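Local coordinates for mannan endo-1,4-beta-mannosidase (Mytilus edulis, PDB 2C0H), which hydrolyses internal beta-1,4-mannosidic linkages in the backbones of mannans, galactomannans and glucomannans, at residues W311-G316 with R343-Q348. The protein carries 3 engineered substitutions. Sequence-based numbering, arbitrary orientation.
Sequences WAYTKG and RTDHGQ
The last turn of helix 305-314 comes up against the irregular loop 343-348, with T314 and H346 closest in backbone register at 6.5 Å between their CA atoms. Y313 carries most of the contact: with CG anti to the backbone N (chi1 -174°), its ring reaches out from the helix so that the hydroxyl enters the turn of the loop. There Y313 OH donates to G347 O at 2.6 Å, the donor tilted 15° from the carbonyl plane, and accepts from H346 N at 3.0 Å in a nearly straight bond (162°). The phenol thus bridges the N-H of one residue and the carbonyl of the next. H346 CB lies over one face of the Y313 ring, 3.8 Å from its centroid, and the imidazole turns an edge toward the same ring in a T-shaped pair. One face of the H346 imidazole is in turn covered by T314 CA, 3.9 Å from the ring centroid in a CH-pi contact. Both segments belong to the outer layer of the TIM barrel of this family 5 glycoside hydrolase, away from the catalytic centre: the helix follows strand 290-294, and the loop succeeds helix 330-339. At the Y313 ring's edge sits D345 OD1, 3.5 Å from Y313 CE2. That carboxylate is gripped side-on: R343 NE meets D345 OD1 at 2.8 Å and NH2 meets OD2, both through syn lone pairs, while H346 ND1 approaches OD2 from above the carboxylate plane. R343 NH1 also forms a salt bridge with E310, tying the loop to helix 305-314. A phenylalanine in place of Y313 would probably leave H346 N and G347 O without their common hydroxyl partner. Y313 also packs edge-to-face with F20 of strand 17-25.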
ATOM      1  N   TRP A 311     -17.900  -1.556  -9.273  1.00 13.12           N
ATOM      2  CA  TRP A 311     -17.107  -0.908 -10.330  1.00 12.86           C
ATOM      3  C   TRP A 311     -15.700  -1.503 -10.332  1.00 13.20           C
ATOM      4  O   TRP A 311     -15.206  -1.938 -11.380  1.00 12.69           O
ATOM      5  CB  TRP A 311     -17.054   0.613 -10.159  1.00 14.41           C
ATOM      6  CG  TRP A 311     -16.381   1.312 -11.314  1.00 14.71           C
ATOM      7  CD1 TRP A 311     -15.051   1.593 -11.440  1.00 16.37           C
ATOM      8  CD2 TRP A 311     -17.006   1.801 -12.508  1.00 16.80           C
ATOM      9  NE1 TRP A 311     -14.813   2.228 -12.625  1.00 15.13           N
ATOM     10  CE2 TRP A 311     -15.992   2.368 -13.309  1.00 16.93           C
ATOM     11  CE3 TRP A 311     -18.319   1.800 -12.983  1.00 18.25           C
ATOM     12  CZ2 TRP A 311     -16.254   2.937 -14.557  1.00 18.46           C
ATOM     13  CZ3 TRP A 311     -18.582   2.373 -14.209  1.00 18.55           C
ATOM     14  CH2 TRP A 311     -17.558   2.931 -14.989  1.00 18.13           C
ATOM     15  N   ALA A 312     -15.077  -1.558  -9.161  1.00 12.18           N
ATOM     16  CA  ALA A 312     -13.710  -2.105  -9.065  1.00 11.90           C
ATOM     17  C   ALA A 312     -13.678  -3.534  -9.567  1.00 12.29           C
ATOM     18  O   ALA A 312     -12.792  -3.916 -10.333  1.00 12.20           O
ATOM     19  CB  ALA A 312     -13.186  -2.035  -7.642  1.00 11.22           C
ATOM     20  N   TYR A 313     -14.657  -4.338  -9.164  1.00 11.89           N
ATOM     21  CA  TYR A 313     -14.656  -5.781  -9.466  1.00 11.91           C
ATOM     22  C   TYR A 313     -14.878  -6.050 -10.948  1.00 12.32           C
ATOM     23  O   TYR A 313     -14.238  -6.945 -11.519  1.00 13.41           O
ATOM     24  CB  TYR A 313     -15.750  -6.482  -8.615  1.00 11.82           C
ATOM     25  CG  TYR A 313     -15.781  -8.011  -8.721  1.00 11.62           C
ATOM     26  CD1 TYR A 313     -14.756  -8.800  -8.214  1.00 11.15           C
ATOM     27  CD2 TYR A 313     -16.857  -8.674  -9.305  1.00 11.38           C
ATOM     28  CE1 TYR A 313     -14.771 -10.172  -8.310  1.00 10.43           C
ATOM     29  CE2 TYR A 313     -16.877 -10.060  -9.420  1.00 12.19           C
ATOM     30  CZ  TYR A 313     -15.830 -10.821  -8.927  1.00 10.30           C
ATOM     31  OH  TYR A 313     -15.845 -12.218  -9.032  1.00 12.01           O
ATOM     32  N   THR A 314     -15.768  -5.282 -11.582  1.00 13.17           N
ATOM     33  CA  THR A 314     -16.168  -5.551 -12.966  1.00 14.04           C
ATOM     34  C   THR A 314     -15.453  -4.767 -14.047  1.00 14.56           C
ATOM     35  O   THR A 314     -15.567  -5.131 -15.224  1.00 16.30           O
ATOM     36  CB  THR A 314     -17.681  -5.343 -13.176  1.00 14.30           C
ATOM     37  OG1 THR A 314     -18.037  -3.977 -12.972  1.00 16.06           O
ATOM     38  CG2 THR A 314     -18.480  -6.244 -12.255  1.00 15.49           C
ATOM     39  N   LYS A 315     -14.744  -3.699 -13.691  1.00 14.80           N
ATOM     40  CA  LYS A 315     -14.105  -2.852 -14.693  1.00 14.34           C
ATOM     41  C   LYS A 315     -12.596  -3.022 -14.825  1.00 14.22           C
ATOM     42  O   LYS A 315     -11.945  -2.152 -15.401  1.00 15.26           O
ATOM     43  CB  LYS A 315     -14.473  -1.381 -14.469  1.00 15.35           C
ATOM     44  CG  LYS A 315     -15.974  -1.112 -14.476  1.00 18.73           C
ATOM     45  CD  LYS A 315     -16.624  -1.470 -15.805  1.00 21.56           C
ATOM     46  CE  LYS A 315     -18.013  -0.854 -15.920  1.00 22.83           C
ATOM     47  NZ  LYS A 315     -18.630  -1.080 -17.248  1.00 25.29           N
ATOM     48  N   GLY A 316     -12.070  -4.145 -14.338  1.00 13.61           N
ATOM     49  CA  GLY A 316     -10.705  -4.572 -14.657  1.00 13.40           C
ATOM     50  C   GLY A 316      -9.702  -4.341 -13.560  1.00 12.94           C
ATOM     51  O   GLY A 316      -8.503  -4.585 -13.757  1.00 13.12           O
ATOM     52  N   ARG A 343     -19.066 -13.933  -5.210  1.00 21.03           N
ATOM     53  CA  ARG A 343     -18.851 -13.653  -6.632  1.00 20.69           C
ATOM     54  C   ARG A 343     -17.637 -14.386  -7.186  1.00 20.40           C
ATOM     55  O   ARG A 343     -16.620 -14.522  -6.509  1.00 19.28           O
ATOM     56  CB  ARG A 343     -18.727 -12.141  -6.883  1.00 20.12           C
ATOM     57  CG  ARG A 343     -19.991 -11.323  -6.570  1.00 20.18           C
ATOM     58  CD  ARG A 343     -21.058 -11.464  -7.627  1.00 19.60           C
ATOM     59  NE  ARG A 343     -20.700 -10.767  -8.859  1.00 19.93           N
ATOM     60  CZ  ARG A 343     -20.965  -9.488  -9.150  1.00 18.55           C
ATOM     61  NH1 ARG A 343     -21.650  -8.709  -8.320  1.00 22.39           N
ATOM     62  NH2 ARG A 343     -20.571  -8.985 -10.306  1.00 20.21           N
ATOM     63  N   THR A 344     -17.785 -14.887  -8.407  1.00 20.44           N
ATOM     64  CA  THR A 344     -16.683 -15.520  -9.143  1.00 21.34           C
ATOM     65  C   THR A 344     -16.524 -15.048 -10.600  1.00 21.32           C
ATOM     66  O   THR A 344     -15.581 -15.483 -11.272  1.00 22.74           O
ATOM     67  CB  THR A 344     -16.839 -17.050  -9.137  1.00 21.71           C
ATOM     68  OG1 THR A 344     -18.069 -17.407  -9.783  1.00 24.04           O
ATOM     69  CG2 THR A 344     -16.820 -17.597  -7.710  1.00 21.80           C
ATOM     70  N   ASP A 345     -17.403 -14.176 -11.100  1.00 20.64           N
ATOM     71  CA  ASP A 345     -17.345 -13.713 -12.508  1.00 20.70           C
ATOM     72  C   ASP A 345     -16.083 -12.938 -12.918  1.00 20.45           C
ATOM     73  O   ASP A 345     -15.773 -12.865 -14.105  1.00 21.67           O
ATOM     74  CB  ASP A 345     -18.596 -12.899 -12.915  1.00 20.63           C
ATOM     75  CG  ASP A 345     -18.998 -11.855 -11.888  1.00 19.91           C
ATOM     76  OD1 ASP A 345     -19.260 -12.263 -10.738  1.00 19.01           O
ATOM     77  OD2 ASP A 345     -19.071 -10.655 -12.240  1.00 21.01           O
ATOM     78  N   HIS A 346     -15.379 -12.337 -11.961  1.00 19.52           N
ATOM     79  CA  HIS A 346     -14.115 -11.638 -12.236  1.00 19.75           C
ATOM     80  C   HIS A 346     -13.067 -12.017 -11.182  1.00 19.06           C
ATOM     81  O   HIS A 346     -12.308 -11.178 -10.700  1.00 18.71           O
ATOM     82  CB  HIS A 346     -14.320 -10.130 -12.260  1.00 20.01           C
ATOM     83  CG  HIS A 346     -15.103  -9.640 -13.434  1.00 21.22           C
ATOM     84  ND1 HIS A 346     -16.473  -9.531 -13.418  1.00 22.49           N
ATOM     85  CD2 HIS A 346     -14.701  -9.185 -14.644  1.00 23.08           C
ATOM     86  CE1 HIS A 346     -16.888  -9.052 -14.577  1.00 21.51           C
ATOM     87  NE2 HIS A 346     -15.834  -8.831 -15.339  1.00 25.59           N
ATOM     88  N   GLY A 347     -13.039 -13.299 -10.852  1.00 18.98           N
ATOM     89  CA  GLY A 347     -12.100 -13.823  -9.865  1.00 18.86           C
ATOM     90  C   GLY A 347     -12.759 -14.172  -8.551  1.00 18.61           C
ATOM     91  O   GLY A 347     -13.764 -13.573  -8.174  1.00 18.35           O
ATOM     92  N   GLN A 348     -12.192 -15.151  -7.861  1.00 17.79           N
ATOM     93  CA  GLN A 348     -12.712 -15.609  -6.577  1.00 18.93           C
ATOM     94  C   GLN A 348     -12.443 -14.574  -5.501  1.00 17.60           C
ATOM     95  O   GLN A 348     -11.361 -14.045  -5.409  1.00 15.79           O
ATOM     96  CB  GLN A 348     -12.053 -16.926  -6.154  1.00 19.48           C
ATOM     97  CG  GLN A 348     -12.408 -18.127  -7.016  1.00 22.44           C
ATOM     98  CD  GLN A 348     -11.721 -19.403  -6.540  1.00 23.67           C
ATOM     99  OE1 GLN A 348     -11.283 -20.233  -7.355  1.00 30.98           O
ATOM    100  NE2 GLN A 348     -11.621 -19.568  -5.218  1.00 28.41           N
TER